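Local coordinates for branched-chain-amino-acid aminotransferase (Pseudomonas sp. UW4, PDB 6JIF), which catalyses the reversible, pyridoxal-phosphate-dependent transfer of amino groups between branched-chain amino acids and 2-oxoglutarate, at residues B[102-110]-B[198-206]; B[238-246]-B[258-269]. One frame throughout, in Å; residues are numbered along the deposited sequence.

In the fold
Both contacts are largely buried and share one cofactor. Contact 1 sets helix 96-109, which packs on strands 76-85 and 143-153 of the antiparallel sheet, against the irregular segment carrying the cofactor lysine, and its far end reaches the second subunit. Contact 2 lies in the mixed sheet, joining strands 238-241 and 245-250 to the loop that leads into helix 267-278. Contact 1 combines methyl packing, one serine-to-backbone hydrogen bond and arginine contacts with the covalent cofactor link; contact 2 relies on buried carboxylates, an amide and backbone N-H groups. Arg102 probably hydrogen-bonds Pro265 O of contact 2, and each contact supplies phosphate donors: Arg102 from contact 1, Ile267 and Thr268 from contact 2.

Contact 1 (B[102-110]-B[198-206]); sequences RMQRSCARL and QGTGAAKVG. With PLP (pyridoxal-5'-phosphate), chain D.
Arg109, the last residue of helix 96-109, meets the start of 198-206, the segment that leads to the Schiff-base lysine of this class IV aminotransferase. Gln198 O lies at the edge of the Arg109 guanidinium, near the plane, whereas Gly199 O comes in obliquely, 3.0 Å from Arg109 NH2. Thr200 lays its methyl over one face of the same group, CG2 lying 3.7 Å from Arg109 NH1, and turns OG1 to Asn208. Arg109 NH1 also makes a weak hydrogen bond to Ala211 O of the second subunit, which places this end of the contact at the dimer interface. A type I turn from Thr200 to Ala203 follows, and a water accepting from Arg105 NH2 donates to Ala202 O. Ala203 packs its CB 3.8 Å from Ser106 OG, where the two backbones come nearest. Ser106 OG, beside its own backbone N (chi1 -54°), accepts from Lys204 N at 3.0 Å. Lys204 centres an inverse gamma turn; its side chain runs extended as far as CE, then bends (chi4 67°) to join NZ to PLP C4A at 1.3 Å, the covalent link of the internal aldimine. On the way Lys204 CD passes over a face of the Arg102 guanidinium, 3.5 Å from NH2. Arg102 grips the phosphate edge-on, its NH1 bonding PLP O2P at 2.7 Å and NH2 adding a weak bond to the same oxygen, while Glu79 forms a salt bridge with NH2. Val205 finishes the contact with a tight methyl-to-methyl touch, CG1 lying 3.5 Å from Leu110 CD1.

Contact 2 (B[238-246]-B[258-269]); sequences IEEVGSANF and PNSPSVLPGITR. With PLP (pyridoxal-5'-phosphate), chain D.
A classic beta bulge, in which Glu239 and Glu240 both face Tyr229, brings two buried carboxylates to the loop ahead of helix 267-278. Glu239 OE1 receives Ser262 OG at 2.5 Å through its syn lone pair; OE2 is met by Ser260 OG at 2.7 Å from above the carboxylate plane. Ser260 OG in turn accepts from Ser262 N, an ST turn. Replacing Glu239 by alanine would probably leave both hydroxyls without this acceptor and the serine turn less firmly held. Glu240, bent at chi2 (-82°), splits its oxygens: OE2 takes Leu264 N at 2.7 Å nearly end-on, and OE1 lies 2.8 Å from PLP N1. Leu264 packs its CG 3.6 Å from PLP C3. Asn245 ND2 donates to Leu264 O at 3.0 Å, in the carbonyl plane. Where strands 245-250 and 255-258 pair, Pro258 CD sits at the edge of the Phe246 ring, 4.0 Å from Phe246 CD2. After the N-cap Gly266, Ile267 N gives PLP O2P a bond of 2.8 Å, while Thr268 N and OG1 both donate to PLP O1P. A carboxylate beside the pyridine nitrogen and a helix N-terminus at the phosphate are typical of the fold type IV pyridoxal-phosphate site.

Contact 1 (B[102-110]-B[198-206])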
loop_
_atom_site.group_PDB
_atom_site.type_symbol
_atom_site.label_atom_id
_atom_site.label_comp_id
_atom_site.label_asym_id
_atom_site.label_seq_id
_atom_site.Cartn_x
_atom_site.Cartn_y
_atom_site.Cartn_z
ATOM N N ARG B 102 16.802 1.407 -8.200
ATOM C CA ARG B 102 15.667 1.803 -7.390
ATOM C C ARG B 102 14.818 0.604 -7.018
ATOM O O ARG B 102 14.284 0.536 -5.910
ATOM C CB ARG B 102 14.808 2.862 -8.094
ATOM C CG ARG B 102 13.725 3.398 -7.130
ATOM C CD ARG B 102 13.088 4.703 -7.761
ATOM N NE ARG B 102 12.434 4.361 -9.041
ATOM C CZ ARG B 102 12.034 5.251 -9.949
ATOM N NH1 ARG B 102 12.253 6.521 -9.718
ATOM N NH2 ARG B 102 11.407 4.857 -11.064
ATOM N N MET B 103 14.640 -0.336 -7.938
ATOM C CA MET B 103 13.816 -1.466 -7.578
ATOM C C MET B 103 14.508 -2.323 -6.530
ATOM O O MET B 103 13.837 -2.934 -5.706
ATOM C CB MET B 103 13.451 -2.290 -8.812
ATOM C CG MET B 103 12.114 -3.032 -8.625
ATOM S SD MET B 103 11.570 -4.004 -10.055
ATOM C CE MET B 103 12.782 -5.325 -9.866
ATOM N N GLN B 104 15.840 -2.412 -6.573
ATOM C CA GLN B 104 16.534 -3.109 -5.489
ATOM C C GLN B 104 16.200 -2.467 -4.146
ATOM O O GLN B 104 15.943 -3.168 -3.157
ATOM C CB GLN B 104 18.040 -3.130 -5.759
ATOM C CG GLN B 104 18.411 -3.966 -7.000
ATOM C CD GLN B 104 19.703 -3.588 -7.689
ATOM O OE1 GLN B 104 20.484 -2.730 -7.217
ATOM N NE2 GLN B 104 19.959 -4.246 -8.819
ATOM N N ARG B 105 16.139 -1.127 -4.106
ATOM C CA ARG B 105 15.825 -0.504 -2.831
ATOM C C ARG B 105 14.349 -0.730 -2.459
ATOM O O ARG B 105 14.047 -0.928 -1.282
ATOM C CB ARG B 105 16.200 0.978 -2.885
ATOM C CG ARG B 105 17.636 1.194 -3.432
ATOM C CD ARG B 105 18.135 2.610 -3.164
ATOM N NE ARG B 105 17.196 3.612 -3.680
ATOM C CZ ARG B 105 17.315 4.172 -4.892
ATOM N NH1 ARG B 105 18.332 3.835 -5.684
ATOM N NH2 ARG B 105 16.421 5.045 -5.324
ATOM N N SER B 106 13.407 -0.690 -3.434
ATOM C CA SER B 106 11.992 -0.911 -3.070
ATOM C C SER B 106 11.765 -2.356 -2.579
ATOM O O SER B 106 11.057 -2.621 -1.584
ATOM C CB SER B 106 11.080 -0.636 -4.273
ATOM O OG SER B 106 11.334 0.675 -4.805
ATOM N N CYS B 107 12.393 -3.309 -3.265
ATOM C CA CYS B 107 12.344 -4.698 -2.830
ATOM C C CYS B 107 12.880 -4.820 -1.421
ATOM O O CYS B 107 12.258 -5.457 -0.575
ATOM C CB CYS B 107 13.187 -5.577 -3.785
ATOM S SG CYS B 107 12.325 -5.978 -5.331
ATOM N N ALA B 108 14.021 -4.179 -1.134
ATOM C CA ALA B 108 14.592 -4.350 0.201
ATOM C C ALA B 108 13.676 -3.784 1.254
ATOM O O ALA B 108 13.516 -4.379 2.324
ATOM C CB ALA B 108 15.955 -3.689 0.312
ATOM N N ARG B 109 13.042 -2.649 0.950
ATOM C CA ARG B 109 12.175 -2.031 1.941
ATOM C C ARG B 109 10.974 -2.915 2.267
ATOM O O ARG B 109 10.428 -2.836 3.385
ATOM C CB ARG B 109 11.741 -0.662 1.408
ATOM C CG ARG B 109 10.804 0.159 2.289
ATOM C CD ARG B 109 11.278 0.231 3.747
ATOM N NE ARG B 109 10.842 1.411 4.499
ATOM C CZ ARG B 109 9.803 1.413 5.315
ATOM N NH1 ARG B 109 9.048 0.315 5.483
ATOM N NH2 ARG B 109 9.539 2.536 5.995
ATOM N N LEU B 110 10.516 -3.720 1.303
ATOM C CA LEU B 110 9.376 -4.607 1.532
ATOM C C LEU B 110 9.787 -6.069 1.827
ATOM O O LEU B 110 8.934 -6.970 1.788
ATOM C CB LEU B 110 8.424 -4.569 0.316
ATOM C CG LEU B 110 7.816 -3.189 0.037
ATOM C CD1 LEU B 110 6.725 -3.294 -1.007
ATOM C CD2 LEU B 110 7.288 -2.455 1.341
ATOM N N GLN B 198 8.223 8.708 7.986
ATOM C CA GLN B 198 9.180 7.601 7.980
ATOM C C GLN B 198 8.476 6.348 7.471
ATOM O O GLN B 198 8.524 5.288 8.105
ATOM C CB GLN B 198 9.779 7.368 9.365
ATOM C CG GLN B 198 10.620 8.550 9.863
ATOM C CD GLN B 198 11.841 8.820 8.983
ATOM O OE1 GLN B 198 12.390 7.906 8.340
ATOM N NE2 GLN B 198 12.282 10.089 8.959
ATOM N N GLY B 199 7.794 6.510 6.338
ATOM C CA GLY B 199 7.067 5.443 5.700
ATOM C C GLY B 199 7.797 4.995 4.448
ATOM O O GLY B 199 9.041 4.976 4.381
ATOM N N THR B 200 6.999 4.622 3.454
ATOM C CA THR B 200 7.517 3.991 2.252
ATOM C C THR B 200 7.567 4.960 1.064
ATOM O O THR B 200 7.695 4.513 -0.083
ATOM C CB THR B 200 6.677 2.760 1.909
ATOM O OG1 THR B 200 5.296 3.118 1.797
ATOM C CG2 THR B 200 6.799 1.706 2.959
ATOM N N GLY B 201 7.539 6.279 1.330
ATOM C CA GLY B 201 7.432 7.274 0.254
ATOM C C GLY B 201 8.618 7.305 -0.714
ATOM O O GLY B 201 8.461 7.731 -1.862
ATOM N N ALA B 202 9.801 6.845 -0.275
ATOM C CA ALA B 202 10.966 6.820 -1.139
ATOM C C ALA B 202 11.113 5.516 -1.899
ATOM O O ALA B 202 12.031 5.402 -2.707
ATOM C CB ALA B 202 12.259 7.089 -0.369
ATOM N N ALA B 203 10.220 4.567 -1.695
ATOM C CA ALA B 203 10.169 3.319 -2.456
ATOM C C ALA B 203 9.007 3.384 -3.449
ATOM O O ALA B 203 7.964 3.974 -3.149
ATOM C CB ALA B 203 9.985 2.139 -1.516
ATOM N N LYS B 204 9.184 2.787 -4.642
ATOM C CA LYS B 204 8.109 2.845 -5.631
ATOM C C LYS B 204 7.223 1.624 -5.403
ATOM O O LYS B 204 7.299 0.605 -6.092
ATOM C CB LYS B 204 8.666 2.912 -7.041
ATOM C CG LYS B 204 7.723 3.621 -8.014
ATOM C CD LYS B 204 8.481 4.043 -9.227
ATOM C CE LYS B 204 7.594 4.845 -10.180
ATOM N NZ LYS B 204 7.212 6.151 -9.597
ATOM N N VAL B 205 6.337 1.744 -4.400
ATOM C CA VAL B 205 5.536 0.606 -3.977
ATOM C C VAL B 205 4.056 1.000 -4.006
ATOM O O VAL B 205 3.692 2.188 -3.962
ATOM C CB VAL B 205 5.969 0.125 -2.586
ATOM C CG1 VAL B 205 7.453 -0.276 -2.579
ATOM C CG2 VAL B 205 5.623 1.191 -1.508
ATOM N N GLY B 206 3.200 -0.036 -4.123
ATOM C CA GLY B 206 1.785 0.203 -4.392
ATOM C C GLY B 206 1.035 0.954 -3.302
ATOM O O GLY B 206 0.126 1.741 -3.591
HETATM N N1 PLP D . 7.111 10.957 -7.822
HETATM C C2 PLP D . 6.391 9.859 -7.458
HETATM C C2A PLP D . 5.566 9.974 -6.215
HETATM C C3 PLP D . 6.482 8.673 -8.188
HETATM O O3 PLP D . 5.792 7.564 -7.770
HETATM C C4 PLP D . 7.293 8.625 -9.351
HETATM C C4A PLP D . 7.581 7.314 -10.060
HETATM C C5 PLP D . 7.995 9.798 -9.692
HETATM C C6 PLP D . 7.898 10.914 -8.917
HETATM C C5A PLP D . 8.835 9.954 -10.921
HETATM O O4P PLP D . 9.803 8.977 -10.993
HETATM P P PLP D . 10.498 8.697 -12.401
HETATM O O1P PLP D . 11.074 9.981 -12.948
HETATM O O2P PLP D . 11.617 7.722 -12.006
HETATM O O3P PLP D . 9.509 8.122 -13.410
HETATM O O HOH W 1 14.698 4.905 -3.168
#

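Contact 2 (B[238-246]-B[258-269])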
loop_
_atom_site.group_PDB
_atom_site.type_symbol
_atom_site.label_atom_id
_atom_site.label_comp_id
_atom_site.label_asym_id
_atom_site.label_seq_id
_atom_site.Cartn_x
_atom_site.Cartn_y
_atom_site.Cartn_z
ATOM N N ILE B 238 6.555 21.563 -0.264
ATOM C CA ILE B 238 6.135 20.697 -1.369
ATOM C C ILE B 238 6.982 19.438 -1.415
ATOM O O ILE B 238 8.208 19.492 -1.296
ATOM C CB ILE B 238 6.265 21.459 -2.697
ATOM C CG1 ILE B 238 5.274 22.619 -2.687
ATOM C CG2 ILE B 238 6.016 20.534 -3.928
ATOM C CD1 ILE B 238 5.406 23.564 -3.885
ATOM N N GLU B 239 6.332 18.302 -1.628
ATOM C CA GLU B 239 7.025 17.031 -1.819
ATOM C C GLU B 239 6.804 16.415 -3.189
ATOM O O GLU B 239 7.775 16.015 -3.826
ATOM C CB GLU B 239 6.607 16.049 -0.746
ATOM C CG GLU B 239 7.017 16.511 0.631
ATOM C CD GLU B 239 7.629 15.375 1.456
ATOM O OE1 GLU B 239 7.243 14.200 1.216
ATOM O OE2 GLU B 239 8.498 15.681 2.325
ATOM N N GLU B 240 5.551 16.326 -3.669
ATOM C CA GLU B 240 5.294 15.615 -4.919
ATOM C C GLU B 240 4.128 16.255 -5.641
ATOM O O GLU B 240 3.198 16.767 -5.017
ATOM C CB GLU B 240 4.934 14.122 -4.749
ATOM C CG GLU B 240 5.978 13.273 -4.045
ATOM C CD GLU B 240 7.075 12.821 -4.973
ATOM O OE1 GLU B 240 7.082 13.239 -6.165
ATOM O OE2 GLU B 240 7.913 12.021 -4.523
ATOM N N VAL B 241 4.140 16.131 -6.971
ATOM C CA VAL B 241 3.043 16.668 -7.804
ATOM C C VAL B 241 2.372 15.446 -8.405
ATOM O O VAL B 241 2.903 14.867 -9.366
ATOM C CB VAL B 241 3.564 17.618 -8.886
ATOM C CG1 VAL B 241 2.410 18.175 -9.795
ATOM C CG2 VAL B 241 4.366 18.763 -8.270
ATOM N N GLY B 242 1.269 15.003 -7.820
ATOM C CA GLY B 242 0.630 13.776 -8.292
ATOM C C GLY B 242 1.620 12.624 -8.111
ATOM O O GLY B 242 2.154 12.434 -7.006
ATOM N N SER B 243 1.983 11.925 -9.208
ATOM C CA SER B 243 3.016 10.900 -9.148
ATOM C C SER B 243 4.262 11.360 -9.891
ATOM O O SER B 243 4.915 10.582 -10.602
ATOM C CB SER B 243 2.483 9.570 -9.685
ATOM O OG SER B 243 1.161 9.332 -9.171
ATOM N N ALA B 244 4.604 12.643 -9.741
ATOM C CA ALA B 244 5.767 13.204 -10.422
ATOM C C ALA B 244 6.538 14.078 -9.443
ATOM O O ALA B 244 5.997 14.521 -8.436
ATOM C CB ALA B 244 5.367 14.054 -11.646
ATOM N N ASN B 245 7.820 14.320 -9.731
ATOM C CA ASN B 245 8.563 15.218 -8.856
ATOM C C ASN B 245 8.300 16.669 -9.232
ATOM O O ASN B 245 7.949 16.972 -10.383
ATOM C CB ASN B 245 10.051 14.959 -8.934
ATOM C CG ASN B 245 10.416 13.620 -8.326
ATOM O OD1 ASN B 245 10.960 12.760 -8.997
ATOM N ND2 ASN B 245 10.029 13.425 -7.084
ATOM N N PHE B 246 8.456 17.570 -8.244
ATOM C CA PHE B 246 8.301 19.013 -8.465
ATOM C C PHE B 246 9.657 19.623 -8.802
ATOM O O PHE B 246 10.677 19.218 -8.258
ATOM C CB PHE B 246 7.750 19.695 -7.204
ATOM C CG PHE B 246 7.658 21.197 -7.300
ATOM C CD1 PHE B 246 6.520 21.802 -7.850
ATOM C CD2 PHE B 246 8.677 22.014 -6.829
ATOM C CE1 PHE B 246 6.407 23.197 -7.966
ATOM C CE2 PHE B 246 8.551 23.436 -6.903
ATOM C CZ PHE B 246 7.439 24.011 -7.491
ATOM N N PRO B 258 12.530 19.444 -4.313
ATOM C CA PRO B 258 12.475 19.003 -2.911
ATOM C C PRO B 258 13.404 17.857 -2.578
ATOM O O PRO B 258 13.664 16.978 -3.395
ATOM C CB PRO B 258 11.004 18.557 -2.727
ATOM C CG PRO B 258 10.221 19.479 -3.718
ATOM C CD PRO B 258 11.189 19.496 -4.919
ATOM N N ASN B 259 13.878 17.876 -1.332
ATOM C CA ASN B 259 14.720 16.821 -0.782
ATOM C C ASN B 259 14.143 16.482 0.581
ATOM O O ASN B 259 14.002 17.371 1.423
ATOM C CB ASN B 259 16.156 17.338 -0.667
ATOM C CG ASN B 259 17.113 16.300 -0.148
ATOM O OD1 ASN B 259 16.864 15.123 -0.254
ATOM N ND2 ASN B 259 18.235 16.747 0.357
ATOM N N SER B 260 13.741 15.239 0.779
ATOM C CA SER B 260 13.268 14.812 2.094
ATOM C C SER B 260 13.219 13.293 2.092
ATOM O O SER B 260 13.192 12.675 1.012
ATOM C CB SER B 260 11.881 15.382 2.399
ATOM O OG SER B 260 10.858 14.436 2.144
ATOM N N PRO B 261 13.181 12.676 3.268
ATOM C CA PRO B 261 13.158 11.199 3.308
ATOM C C PRO B 261 11.913 10.579 2.675
ATOM O O PRO B 261 11.969 9.383 2.342
ATOM C CB PRO B 261 13.235 10.880 4.809
ATOM C CG PRO B 261 13.876 12.126 5.461
ATOM C CD PRO B 261 13.391 13.290 4.585
ATOM N N SER B 262 10.824 11.344 2.463
ATOM C CA SER B 262 9.580 10.785 1.921
ATOM C C SER B 262 9.344 11.107 0.446
ATOM O O SER B 262 8.414 10.543 -0.138
ATOM C CB SER B 262 8.382 11.227 2.758
ATOM O OG SER B 262 8.356 12.652 2.867
ATOM N N VAL B 263 10.196 11.914 -0.184
ATOM C CA VAL B 263 10.123 12.144 -1.635
ATOM C C VAL B 263 10.611 10.923 -2.415
ATOM O O VAL B 263 11.674 10.355 -2.143
ATOM C CB VAL B 263 10.944 13.399 -1.996
ATOM C CG1 VAL B 263 11.030 13.625 -3.513
ATOM C CG2 VAL B 263 10.363 14.653 -1.348
ATOM N N LEU B 264 9.892 10.575 -3.468
ATOM C CA LEU B 264 10.317 9.498 -4.362
ATOM C C LEU B 264 11.480 9.963 -5.232
ATOM O O LEU B 264 11.347 10.965 -5.953
ATOM C CB LEU B 264 9.132 9.061 -5.230
ATOM C CG LEU B 264 9.191 7.723 -5.982
ATOM C CD1 LEU B 264 10.145 7.805 -7.116
ATOM C CD2 LEU B 264 9.565 6.507 -5.148
ATOM N N PRO B 265 12.638 9.307 -5.184
ATOM C CA PRO B 265 13.785 9.801 -5.953
ATOM C C PRO B 265 13.663 9.459 -7.431
ATOM O O PRO B 265 13.978 8.343 -7.832
ATOM C CB PRO B 265 14.993 9.083 -5.316
ATOM C CG PRO B 265 14.384 7.965 -4.542
ATOM C CD PRO B 265 13.017 8.312 -4.165
ATOM N N GLY B 266 13.116 10.378 -8.223
ATOM C CA GLY B 266 12.788 10.050 -9.596
ATOM C C GLY B 266 14.009 10.035 -10.486
ATOM O O GLY B 266 14.979 10.764 -10.253
ATOM N N ILE B 267 13.950 9.180 -11.511
ATOM C CA ILE B 267 15.029 9.110 -12.518
ATOM C C ILE B 267 14.959 10.286 -13.507
ATOM O O ILE B 267 15.988 10.804 -13.937
ATOM C CB ILE B 267 14.941 7.754 -13.237
ATOM C CG1 ILE B 267 15.185 6.612 -12.204
ATOM C CG2 ILE B 267 15.994 7.608 -14.368
ATOM C CD1 ILE B 267 14.701 5.270 -12.712
ATOM N N THR B 268 13.756 10.738 -13.858
ATOM C CA THR B 268 13.664 11.948 -14.672
ATOM C C THR B 268 14.246 13.118 -13.920
ATOM O O THR B 268 15.047 13.871 -14.473
ATOM C CB THR B 268 12.218 12.201 -15.080
ATOM O OG1 THR B 268 11.630 10.962 -15.528
ATOM C CG2 THR B 268 12.108 13.318 -16.202
ATOM N N ARG B 269 13.926 13.247 -12.626
ATOM C CA ARG B 269 14.513 14.320 -11.833
ATOM C C ARG B 269 16.034 14.247 -11.809
ATOM O O ARG B 269 16.724 15.261 -11.958
ATOM C CB ARG B 269 13.959 14.266 -10.401
ATOM C CG ARG B 269 14.609 15.286 -9.491
ATOM C CD ARG B 269 14.140 15.044 -8.020
ATOM N NE ARG B 269 14.968 14.038 -7.370
ATOM C CZ ARG B 269 14.763 13.558 -6.144
ATOM N NH1 ARG B 269 13.737 13.981 -5.405
ATOM N NH2 ARG B 269 15.590 12.653 -5.640
HETATM N N1 PLP D . 7.111 10.957 -7.822
HETATM C C2 PLP D . 6.391 9.859 -7.458
HETATM C C2A PLP D . 5.566 9.974 -6.215
HETATM C C3 PLP D . 6.482 8.673 -8.188
HETATM O O3 PLP D . 5.792 7.564 -7.770
HETATM C C4 PLP D . 7.293 8.625 -9.351
HETATM C C4A PLP D . 7.581 7.314 -10.060
HETATM C C5 PLP D . 7.995 9.798 -9.692
HETATM C C6 PLP D . 7.898 10.914 -8.917
HETATM C C5A PLP D . 8.835 9.954 -10.921
HETATM O O4P PLP D . 9.803 8.977 -10.993
HETATM P P PLP D . 10.498 8.697 -12.401
HETATM O O1P PLP D . 11.074 9.981 -12.948
HETATM O O2P PLP D . 11.617 7.722 -12.006
HETATM O O3P PLP D . 9.509 8.122 -13.410
HETATM O O HOH W 2 11.375 12.377 -11.674
#